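Local coordinates for protein Lic12234 (Leptospira interrogans, PDB 4TZH) that is of unknown function but folds as a leucine-rich repeat solenoid and may act as a virulence factor, perhaps by binding other proteins, at residues L23-S26 / R27-L30; P34-I37 / E38-V41; P149-L152 / G153-K156. All coordinates share one frame; numbering follows the deposited sequence. Where two conformers were deposited one is given.

Following the chain from the N terminus, interaction 1 closes the turn by which the chain leaves strand 22-24, the outermost strand at this end of the parallel sheet. Interaction 2 comes next, before strand 45-47, and closes the short 3-10 segment of the same excursion. The two meet: L23 CD2 lies 3.7 Å from I37 CD1 and 3.8 Å from L40 CD1, so strand 22-24 and the 34-41 region share one leucine-rich core. Interaction 3 closes a similar 3-10 segment between strands 137-139 and 160-162, with its centre about 35 Å from those of the other two. All three are local and in series; none nests or crosses.

Interaction 1 of 3, residues L23-S26 / R27-L30; sequences LDLS and RNQL
L25 and L30 meet in the LxLxxNxL signature of a leucine-rich repeat, where the chain leaves strand 22-24 through a type II beta turn from L25 to N28. From CB onward, the L25 side chain passes from the turn into the repeat core. CB comes 4.0 Å from L30 CD1. CG stands anti to the carbonyl carbon (chi1 -53°) and its two methyls diverge: CD1 goes on to L30 CD1 at 4.1 Å, while CD2 lies against the end of the N28 side chain. The two leucines run obliquely to each other. The N28 side chain itself folds back over the turn, with CB 3.4 Å from L25 O. N51, the matching asparagine further along the chain, accepts from N28 N and L30 N through OD1 and donates to L25 O through ND2, linking this turn to the next one. The start of the turn is fixed from the strand by an Asx turn. D24 OD1 takes S26 N at 2.9 Å, nearly along its C-O axis (N-H...O 161°), and S26 OG at 2.8 Å on the syn side, the two donors arriving from opposite faces of the carboxylate plane.

Interaction 2 of 3, residues P34-I37 / E38-V41; sequences PKEI and EQLV
The 3-10 segment 35-39, lying across the leucine-rich repeat core from the parallel sheet, brings I37 together with L40, which follows just after the segment, on its buried side. Their side chains cross at about a right angle and touch methyl to methyl, I37 CD1 being 4.0 Å from L40 CD1. With CG1 anti to its backbone N (chi1 -169°), I37 extends CD1 into the core. L40 further touches L10 and A13 of helix 10-13. Three successive i+3 backbone bonds hold the 3-10 turn, E38 N to K35 O, Q39 N to E36 O and L40 N to I37 O, with lengths of 2.9 to 3.1 Å. All are nearly straight at hydrogen, yet the last two donors stand above their carbonyl planes. An inverse gamma turn centred on L40 ends the run. On the outer side, E36 and Q39 lie side by side, Q39 NE2 3.8 Å from E36 CG, with carboxylate and amide planes 79° apart. E38 CG rests 3.3 Å from K35 O. The chemistry is thus two-sided: apolar branches pack on L23 of strand 22-24 and on helix 10-13, while the polar groups of K35, E36 and Q39 are turned to solvent.

Interaction 3 of 3, residues P149-L152 / G153-K156; sequences PDEL and GQLK
L152, with L155 just beyond the segment, forms the close-packed side of the short 3-10 segment 150-154. Their CD1 methyls meet at 3.6 Å, the two side chains running at a slant to each other. L152 directs CG away from its own backbone N (chi1 -155°) and buries its tip, where it also packs on I129. L155 leans back over the 3-10 turn: its CB and CG each lie 3.4 Å from L152 O, the same oxygen that accepts L155 N at 3.0 Å. Two more i+3 bonds precede this one, G153 N to D150 O at 3.0 Å and Q154 N to E151 O at 2.9 Å. Each of the three donors sits above its carbonyl plane, the tilt reaching 56° at E151 O, as the tight 3-10 turn bends every N-H back onto the residue three before it.

The outward side is looser. E151 and Q154 point the same way, flank to flank, their carboxylate and amide planes 80° apart; the Q154 amide lies against the CB and CG of E151. The E151 chain bends at chi2, so its carboxylate leads away from 153-156; the side chain also touches K127. The D150 carboxylate also leads away from the segment. Beyond the end of the 3-10 turn, K156 NZ makes a weak bond to G153 O (3.4 Å).

An inverse gamma turn at L155 then sends the chain on toward strand 160-162. A 3-10 turn of this kind, with leucines inward and polar residues outward, is characteristic of the convex side of a leucine-rich repeat solenoid, here one whose strands, up to 160-162, recur every 23 residues.

Interaction 1 of 3, residues L23-S26 / R27-L30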
loop_
_atom_site.group_PDB
_atom_site.type_symbol
_atom_site.label_atom_id
_atom_site.label_comp_id
_atom_site.label_asym_id
_atom_site.label_seq_id
_atom_site.Cartn_x
_atom_site.Cartn_y
_atom_site.Cartn_z
ATOM N N LEU A 23 -3.780 11.106 11.772
ATOM C CA LEU A 23 -4.535 10.308 12.744
ATOM C C LEU A 23 -3.810 8.981 12.911
ATOM O O LEU A 23 -3.556 8.272 11.927
ATOM C CB LEU A 23 -5.959 10.064 12.263
ATOM C CG LEU A 23 -6.841 9.287 13.258
ATOM C CD1 LEU A 23 -7.180 10.147 14.517
ATOM C CD2 LEU A 23 -8.132 8.861 12.579
ATOM N N ASP A 24 -3.515 8.636 14.161
ATOM C CA ASP A 24 -2.810 7.405 14.480
ATOM C C ASP A 24 -3.667 6.572 15.415
ATOM O O ASP A 24 -3.821 6.924 16.596
ATOM C CB ASP A 24 -1.441 7.697 15.089
ATOM C CG ASP A 24 -0.612 6.473 15.423
ATOM O OD1 ASP A 24 -1.112 5.354 15.232
ATOM O OD2 ASP A 24 0.501 6.638 15.958
ATOM N N LEU A 25 -4.279 5.532 14.849
ATOM C CA LEU A 25 -5.088 4.571 15.586
ATOM C C LEU A 25 -4.362 3.238 15.634
ATOM O O LEU A 25 -5.006 2.199 15.722
ATOM C CB LEU A 25 -6.507 4.394 15.010
ATOM C CG LEU A 25 -7.316 5.697 14.828
ATOM C CD1 LEU A 25 -8.690 5.334 14.207
ATOM C CD2 LEU A 25 -7.472 6.474 16.149
ATOM N N SER A 26 -3.039 3.255 15.570
ATOM C CA SER A 26 -2.321 1.992 15.663
ATOM C C SER A 26 -2.540 1.343 17.048
ATOM O O SER A 26 -2.663 2.059 18.055
ATOM C CB SER A 26 -0.834 2.237 15.471
ATOM O OG SER A 26 -0.629 2.844 14.203
ATOM N N ARG A 27 -2.557 0.010 17.090
ATOM C CA ARG A 27 -2.694 -0.736 18.346
ATOM C C ARG A 27 -3.932 -0.319 19.133
ATOM O O ARG A 27 -3.912 -0.206 20.390
ATOM C CB ARG A 27 -1.428 -0.597 19.180
ATOM C CG ARG A 27 -0.180 -1.091 18.472
ATOM C CD ARG A 27 1.075 -0.721 19.259
ATOM N NE ARG A 27 1.102 0.697 19.634
ATOM C CZ ARG A 27 1.534 1.681 18.851
ATOM N NH1 ARG A 27 2.002 1.419 17.636
ATOM N NH2 ARG A 27 1.509 2.934 19.278
ATOM N N ASN A 28 -5.038 -0.147 18.420
ATOM C CA ASN A 28 -6.303 0.201 19.061
ATOM C C ASN A 28 -7.288 -0.984 19.085
ATOM O O ASN A 28 -8.467 -0.783 19.339
ATOM C CB ASN A 28 -6.989 1.366 18.359
ATOM C CG ASN A 28 -6.452 2.752 18.702
ATOM O OD1 ASN A 28 -5.275 2.969 19.037
ATOM N ND2 ASN A 28 -7.296 3.714 18.561
ATOM N N GLN A 29 -6.800 -2.189 18.746
ATOM C CA GLN A 29 -7.639 -3.400 18.662
ATOM C C GLN A 29 -8.898 -3.208 17.810
ATOM O O GLN A 29 -10.020 -3.617 18.161
ATOM C CB GLN A 29 -7.954 -3.964 20.070
ATOM C CG GLN A 29 -6.730 -4.613 20.692
ATOM C CD GLN A 29 -6.360 -5.876 19.931
ATOM O OE1 GLN A 29 -5.579 -5.855 18.953
ATOM N NE2 GLN A 29 -6.938 -6.992 20.386
ATOM N N LEU A 30 -8.712 -2.521 16.670
ATOM C CA LEU A 30 -9.838 -2.264 15.790
ATOM C C LEU A 30 -10.121 -3.478 14.919
ATOM O O LEU A 30 -9.209 -3.979 14.259
ATOM C CB LEU A 30 -9.536 -1.094 14.850
ATOM C CG LEU A 30 -9.293 0.250 15.491
ATOM C CD1 LEU A 30 -8.875 1.266 14.435
ATOM C CD2 LEU A 30 -10.559 0.714 16.236
#

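Interaction 2 of 3, residues P34-I37 / E38-V41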
loop_
_atom_site.group_PDB
_atom_site.type_symbol
_atom_site.label_atom_id
_atom_site.label_comp_id
_atom_site.label_asym_id
_atom_site.label_seq_id
_atom_site.Cartn_x
_atom_site.Cartn_y
_atom_site.Cartn_z
ATOM N N PRO A 34 -14.170 2.769 11.678
ATOM C CA PRO A 34 -15.498 3.400 11.598
ATOM C C PRO A 34 -15.700 4.246 10.358
ATOM O O PRO A 34 -14.760 4.931 9.928
ATOM C CB PRO A 34 -15.543 4.271 12.864
ATOM C CG PRO A 34 -14.673 3.535 13.813
ATOM C CD PRO A 34 -13.508 3.093 12.958
ATOM N N LYS A 35 -16.936 4.254 9.821
ATOM C CA LYS A 35 -17.291 5.022 8.627
ATOM C C LYS A 35 -17.100 6.510 8.818
ATOM O O LYS A 35 -16.879 7.212 7.835
ATOM C CB LYS A 35 -18.761 4.718 8.204
ATOM C CG LYS A 35 -18.974 3.254 7.796
ATOM C CD LYS A 35 -20.420 2.976 7.399
ATOM C CE LYS A 35 -20.636 1.553 6.936
ATOM N NZ LYS A 35 -22.066 1.309 6.602
ATOM N N GLU A 36 -17.143 6.985 10.073
ATOM C CA GLU A 36 -17.031 8.401 10.412
ATOM C C GLU A 36 -15.659 8.956 10.036
ATOM O O GLU A 36 -15.515 10.178 10.000
ATOM C CB GLU A 36 -17.360 8.656 11.891
ATOM C CG GLU A 36 -18.833 8.467 12.225
ATOM C CD GLU A 36 -19.329 7.033 12.298
ATOM O OE1 GLU A 36 -18.503 6.116 12.527
ATOM O OE2 GLU A 36 -20.551 6.825 12.120
ATOM N N ILE A 37 -14.676 8.076 9.681
ATOM C CA ILE A 37 -13.384 8.542 9.176
ATOM C C ILE A 37 -13.611 9.496 7.980
ATOM O O ILE A 37 -12.803 10.404 7.780
ATOM C CB ILE A 37 -12.508 7.309 8.747
ATOM C CG1 ILE A 37 -11.042 7.710 8.458
ATOM C CG2 ILE A 37 -13.086 6.547 7.506
ATOM C CD1 ILE A 37 -10.243 7.941 9.719
ATOM N N GLU A 38 -14.709 9.318 7.193
ATOM C CA GLU A 38 -14.923 10.209 6.045
ATOM C C GLU A 38 -15.060 11.683 6.427
ATOM O O GLU A 38 -14.949 12.537 5.544
ATOM C CB GLU A 38 -16.148 9.779 5.241
ATOM C CG GLU A 38 -17.441 9.913 6.002
ATOM C CD GLU A 38 -18.652 9.531 5.175
ATOM O OE1 GLU A 38 -18.580 9.615 3.928
ATOM O OE2 GLU A 38 -19.665 9.121 5.779
ATOM N N GLN A 39 -15.333 11.976 7.711
ATOM C CA GLN A 39 -15.452 13.384 8.114
ATOM C C GLN A 39 -14.100 14.125 8.135
ATOM O O GLN A 39 -14.084 15.364 8.132
ATOM C CB GLN A 39 -16.106 13.499 9.485
ATOM C CG GLN A 39 -17.571 13.087 9.471
ATOM C CD GLN A 39 -18.153 13.188 10.859
ATOM O OE1 GLN A 39 -17.988 14.186 11.558
ATOM N NE2 GLN A 39 -18.848 12.160 11.279
ATOM N N LEU A 40 -12.979 13.381 8.159
ATOM C CA LEU A 40 -11.649 13.981 8.276
ATOM C C LEU A 40 -11.142 14.321 6.903
ATOM O O LEU A 40 -10.175 13.746 6.412
ATOM C CB LEU A 40 -10.710 13.034 9.040
ATOM C CG LEU A 40 -11.241 12.559 10.406
ATOM C CD1 LEU A 40 -10.179 11.708 11.126
ATOM C CD2 LEU A 40 -11.566 13.754 11.320
ATOM N N VAL A 41 -11.841 15.264 6.255
ATOM C CA VAL A 41 -11.609 15.540 4.835
ATOM C C VAL A 41 -10.200 16.008 4.491
ATOM O O VAL A 41 -9.765 15.804 3.352
ATOM C CB VAL A 41 -12.666 16.503 4.295
ATOM C CG1 VAL A 41 -14.053 15.868 4.377
ATOM C CG2 VAL A 41 -12.632 17.836 5.043
#

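Interaction 3 of 3, residues P149-L152 / G153-K156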
loop_
_atom_site.group_PDB
_atom_site.type_symbol
_atom_site.label_atom_id
_atom_site.label_comp_id
_atom_site.label_asym_id
_atom_site.label_seq_id
_atom_site.Cartn_x
_atom_site.Cartn_y
_atom_site.Cartn_z
ATOM N N PRO A 149 4.361 -10.335 -13.463
ATOM C CA PRO A 149 3.843 -9.972 -14.801
ATOM C C PRO A 149 4.836 -9.129 -15.588
ATOM O O PRO A 149 5.567 -8.337 -14.992
ATOM C CB PRO A 149 2.575 -9.188 -14.500
ATOM C CG PRO A 149 2.847 -8.552 -13.156
ATOM C CD PRO A 149 3.705 -9.549 -12.394
ATOM N N ASP A 150 4.852 -9.289 -16.932
ATOM C CA ASP A 150 5.738 -8.507 -17.803
ATOM C C ASP A 150 5.496 -7.007 -17.656
ATOM O O ASP A 150 6.432 -6.222 -17.827
ATOM C CB ASP A 150 5.575 -8.913 -19.274
ATOM C CG ASP A 150 6.007 -10.325 -19.604
ATOM O OD1 ASP A 150 6.768 -10.916 -18.808
ATOM O OD2 ASP A 150 5.614 -10.827 -20.673
ATOM N N GLU A 151 4.253 -6.608 -17.281
ATOM C CA GLU A 151 3.888 -5.207 -17.084
ATOM C C GLU A 151 4.708 -4.534 -15.985
ATOM O O GLU A 151 4.793 -3.314 -15.966
ATOM C CB GLU A 151 2.383 -5.052 -16.817
ATOM C CG GLU A 151 1.503 -5.360 -18.025
ATOM C CD GLU A 151 1.135 -6.815 -18.235
ATOM O OE1 GLU A 151 1.615 -7.682 -17.469
ATOM O OE2 GLU A 151 0.344 -7.087 -19.168
ATOM N N LEU A 152 5.376 -5.313 -15.109
ATOM C CA LEU A 152 6.245 -4.703 -14.103
ATOM C C LEU A 152 7.365 -3.902 -14.772
ATOM O O LEU A 152 7.819 -2.885 -14.253
ATOM C CB LEU A 152 6.803 -5.771 -13.155
ATOM C CG LEU A 152 7.195 -5.277 -11.770
ATOM C CD1 LEU A 152 5.983 -4.891 -10.959
ATOM C CD2 LEU A 152 7.946 -6.343 -11.006
ATOM N N GLY A 153 7.743 -4.325 -15.977
ATOM C CA GLY A 153 8.764 -3.640 -16.752
ATOM C C GLY A 153 8.370 -2.243 -17.194
ATOM O O GLY A 153 9.223 -1.476 -17.644
ATOM N N GLN A 154 7.067 -1.885 -17.053
ATOM C CA GLN A 154 6.578 -0.552 -17.393
ATOM C C GLN A 154 6.921 0.463 -16.315
ATOM O O GLN A 154 6.742 1.662 -16.542
ATOM C CB GLN A 154 5.051 -0.559 -17.625
ATOM C CG GLN A 154 4.608 -1.441 -18.801
ATOM C CD GLN A 154 3.119 -1.746 -18.805
ATOM O OE1 GLN A 154 2.326 -1.259 -17.974
ATOM N NE2 GLN A 154 2.704 -2.576 -19.750
ATOM N N LEU A 155 7.378 -0.003 -15.125
ATOM C CA LEU A 155 7.669 0.896 -13.999
ATOM C C LEU A 155 9.062 1.493 -14.170
ATOM O O LEU A 155 10.033 1.043 -13.572
ATOM C CB LEU A 155 7.534 0.143 -12.659
ATOM C CG LEU A 155 6.189 -0.546 -12.418
ATOM C CD1 LEU A 155 6.216 -1.269 -11.091
ATOM C CD2 LEU A 155 5.039 0.437 -12.447
ATOM N N LYS A 156 9.142 2.537 -14.997
ATOM C CA LYS A 156 10.425 3.134 -15.377
ATOM C C LYS A 156 11.154 3.894 -14.278
ATOM O O LYS A 156 12.367 4.104 -14.396
ATOM C CB LYS A 156 10.267 4.026 -16.625
ATOM C CG LYS A 156 9.620 3.315 -17.814
ATOM C CD LYS A 156 10.489 2.186 -18.369
ATOM C CE LYS A 156 9.830 1.481 -19.528
ATOM N NZ LYS A 156 10.676 0.375 -20.047
#